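Local coordinates for uncharacterized peroxidase-related protein (Silicibacter sp., PDB 2PFX), which is uncharacterised but, as a peroxidase-related member of the AhpD-like carboxymuconolactone decarboxylase family, probably acts as a thiol-dependent oxidoreductase, at residues K85-Y88 with C89-H93. Numbering follows the deposited sequence.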
ATOM      1  N   LYS A  85      -2.156   6.269 -13.457  1.00  8.76           N
ATOM      2  CA  LYS A  85      -1.800   5.481 -14.640  1.00  8.23           C
ATOM      3  C   LYS A  85      -2.929   5.424 -15.657  1.00 12.55           C
ATOM      4  O   LYS A  85      -3.312   4.390 -16.219  1.00  9.21           O
ATOM      5  CB  LYS A  85      -1.330   4.085 -14.217  1.00 10.99           C
ATOM      6  CG  LYS A  85      -0.208   4.093 -13.204  1.00 15.70           C
ATOM      7  CD  LYS A  85       0.877   3.049 -13.312  1.00 60.41           C
ATOM      8  CE  LYS A  85       2.250   3.590 -13.669  1.00157.91           C
ATOM      9  NZ  LYS A  85       3.272   3.529 -12.584  1.00 40.64           N
ATOM     10  N   CYS A  86      -3.466   6.615 -15.908  1.00 11.84           N
ATOM     11  CA  CYS A  86      -4.505   6.829 -16.888  1.00  8.20           C
ATOM     12  C   CYS A  86      -3.954   7.096 -18.281  1.00 12.27           C
ATOM     13  O   CYS A  86      -3.525   8.192 -18.603  1.00 10.30           O
ATOM     14  CB  CYS A  86      -5.382   8.017 -16.469  1.00 10.90           C
ATOM     15  SG  CYS A  86      -6.793   8.110 -17.641  1.00 13.17           S
ATOM     16  N   PHE A  87      -3.974   6.083 -19.138  1.00 10.32           N
ATOM     17  CA  PHE A  87      -3.504   6.193 -20.517  1.00  8.33           C
ATOM     18  C   PHE A  87      -4.119   7.348 -21.290  1.00  7.00           C
ATOM     19  O   PHE A  87      -3.358   8.095 -21.916  1.00 13.04           O
ATOM     20  CB  PHE A  87      -3.780   4.862 -21.260  1.00  9.21           C
ATOM     21  CG  PHE A  87      -3.232   4.816 -22.675  1.00  7.91           C
ATOM     22  CD1 PHE A  87      -1.905   5.003 -22.999  1.00 10.84           C
ATOM     23  CD2 PHE A  87      -4.114   4.595 -23.724  1.00 11.42           C
ATOM     24  CE1 PHE A  87      -1.470   5.001 -24.309  1.00 12.93           C
ATOM     25  CE2 PHE A  87      -3.682   4.566 -25.025  1.00 13.22           C
ATOM     26  CZ  PHE A  87      -2.348   4.766 -25.346  1.00 13.81           C
ATOM     27  N   TYR A  88      -5.445   7.489 -21.296  1.00  9.29           N
ATOM     28  CA  TYR A  88      -6.113   8.521 -22.072  1.00  8.77           C
ATOM     29  C   TYR A  88      -5.489   9.878 -21.715  1.00  9.60           C
ATOM     30  O   TYR A  88      -5.121  10.694 -22.562  1.00  8.74           O
ATOM     31  CB  TYR A  88      -7.652   8.551 -21.883  1.00 10.66           C
ATOM     32  CG  TYR A  88      -8.289   9.658 -22.707  1.00 11.29           C
ATOM     33  CD1 TYR A  88      -8.457  10.983 -22.321  1.00  9.36           C
ATOM     34  CD2 TYR A  88      -8.776   9.347 -23.983  1.00 15.51           C
ATOM     35  CE1 TYR A  88      -9.029  11.936 -23.102  1.00 12.72           C
ATOM     36  CE2 TYR A  88      -9.359  10.300 -24.791  1.00 14.32           C
ATOM     37  CZ  TYR A  88      -9.485  11.596 -24.356  1.00 13.70           C
ATOM     38  OH  TYR A  88     -10.066  12.584 -25.108  1.00 18.39           O
ATOM     39  N   CYS A  89      -5.526  10.139 -20.415  1.00 12.20           N
ATOM     40  CA  CYS A  89      -5.269  11.484 -19.924  1.00  7.53           C
ATOM     41  C   CYS A  89      -3.778  11.762 -20.017  1.00 11.80           C
ATOM     42  O   CYS A  89      -3.381  12.898 -20.259  1.00 11.16           O
ATOM     43  CB  CYS A  89      -5.802  11.595 -18.490  1.00  8.14           C
ATOM     44  SG  CYS A  89      -7.610  11.406 -18.371  1.00 17.95           S
ATOM     45  N   LEU A  90      -2.960  10.722 -19.848  1.00  8.23           N
ATOM     46  CA  LEU A  90      -1.509  10.910 -19.942  1.00  6.59           C
ATOM     47  C   LEU A  90      -1.133  11.313 -21.363  1.00 15.17           C
ATOM     48  O   LEU A  90      -0.259  12.147 -21.589  1.00 10.76           O
ATOM     49  CB  LEU A  90      -0.749   9.674 -19.488  1.00  7.72           C
ATOM     50  CG  LEU A  90      -0.597   9.501 -17.971  1.00 12.15           C
ATOM     51  CD1 LEU A  90      -0.217   8.080 -17.583  1.00 13.00           C
ATOM     52  CD2 LEU A  90       0.429  10.521 -17.457  1.00 10.40           C
ATOM     53  N   VAL A  91      -1.842  10.708 -22.311  1.00 10.69           N
ATOM     54  CA  VAL A  91      -1.601  11.045 -23.709  1.00  6.32           C
ATOM     55  C   VAL A  91      -2.132  12.427 -24.062  1.00 10.90           C
ATOM     56  O   VAL A  91      -1.406  13.221 -24.678  1.00 10.09           O
ATOM     57  CB  VAL A  91      -2.257   9.984 -24.620  1.00 11.19           C
ATOM     58  CG1 VAL A  91      -2.206  10.461 -26.069  1.00 10.76           C
ATOM     59  CG2 VAL A  91      -1.578   8.645 -24.395  1.00  8.71           C
ATOM     60  N   ALA A  92      -3.375  12.685 -23.681  1.00  7.80           N
ATOM     61  CA  ALA A  92      -4.017  13.937 -24.055  1.00  9.84           C
ATOM     62  C   ALA A  92      -3.340  15.128 -23.382  1.00 14.79           C
ATOM     63  O   ALA A  92      -3.037  16.134 -24.046  1.00 11.90           O
ATOM     64  CB  ALA A  92      -5.505  13.874 -23.729  1.00 10.24           C
ATOM     65  N   HIS A  93      -3.097  15.010 -22.077  1.00 11.87           N
ATOM     66  CA  HIS A  93      -2.605  16.159 -21.297  1.00  6.64           C
ATOM     67  C   HIS A  93      -1.092  16.237 -21.345  1.00 10.89           C
ATOM     68  O   HIS A  93      -0.514  17.338 -21.272  1.00 11.90           O
ATOM     69  CB  HIS A  93      -3.177  16.043 -19.881  1.00  9.82           C
ATOM     70  CG  HIS A  93      -4.647  16.302 -19.955  1.00 11.23           C
ATOM     71  ND1 HIS A  93      -5.165  17.564 -20.138  1.00 15.99           N
ATOM     72  CD2 HIS A  93      -5.703  15.449 -19.937  1.00 15.43           C
ATOM     73  CE1 HIS A  93      -6.485  17.492 -20.194  1.00 24.81           C
ATOM     74  NE2 HIS A  93      -6.845  16.224 -20.075  1.00 15.83           N
TER
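Cys86 carries its SG anti to the backbone N (chi1 -173°), while Cys89 swings its own SG beside its backbone N (chi1 -64°), and these two settings bring the sulfurs to 3.5 Å, SG to SG. The distance is that of two thiols in contact, well beyond a disulfide. Cys86 is the N-cap of helix 87-101, and its SG accepts a weak but fairly straight capping bond from Cys89 N at 3.7 Å. Its carbonyl O takes the first full helical bond, from Leu90 N at 2.9 Å, the donor lying nearly on the C=O line; Val91 N to Phe87 O and Ala92 N to Tyr88 O continue the pattern. Phe87 and Val91 run side by side, and Val91 CG2 sits over one face of the Phe87 ring, 4.1 Å from its centroid, as a CH-pi contact. Cys89 SG lies at the edge of the Tyr88 ring, a sulfur-aromatic contact, with CD1 4.1 Å from SG, and farther along Tyr88 CE1 meets Ala92 CB at 4.1 Å. Beyond the turn, Tyr88 OH is hydrogen-bonded to Val40 N, His93 ND1 to Glu74 OE1 of helix 70-84, and both cysteines pack against Asn172 of helix 155-178. A leucine in place of Tyr88 would probably leave Val40 N without its hydroxyl partner and strip the aromatic edge from the Cys89 sulfur. Cys86 and Cys89, with Phe87 and Tyr88 between them, form a CXXC motif at the start of the helix, the pair that serves as redox centre in AhpD and probably does so here. The sulfur spacing is consistent with a reduced pair near enough to form a disulfide after a small movement.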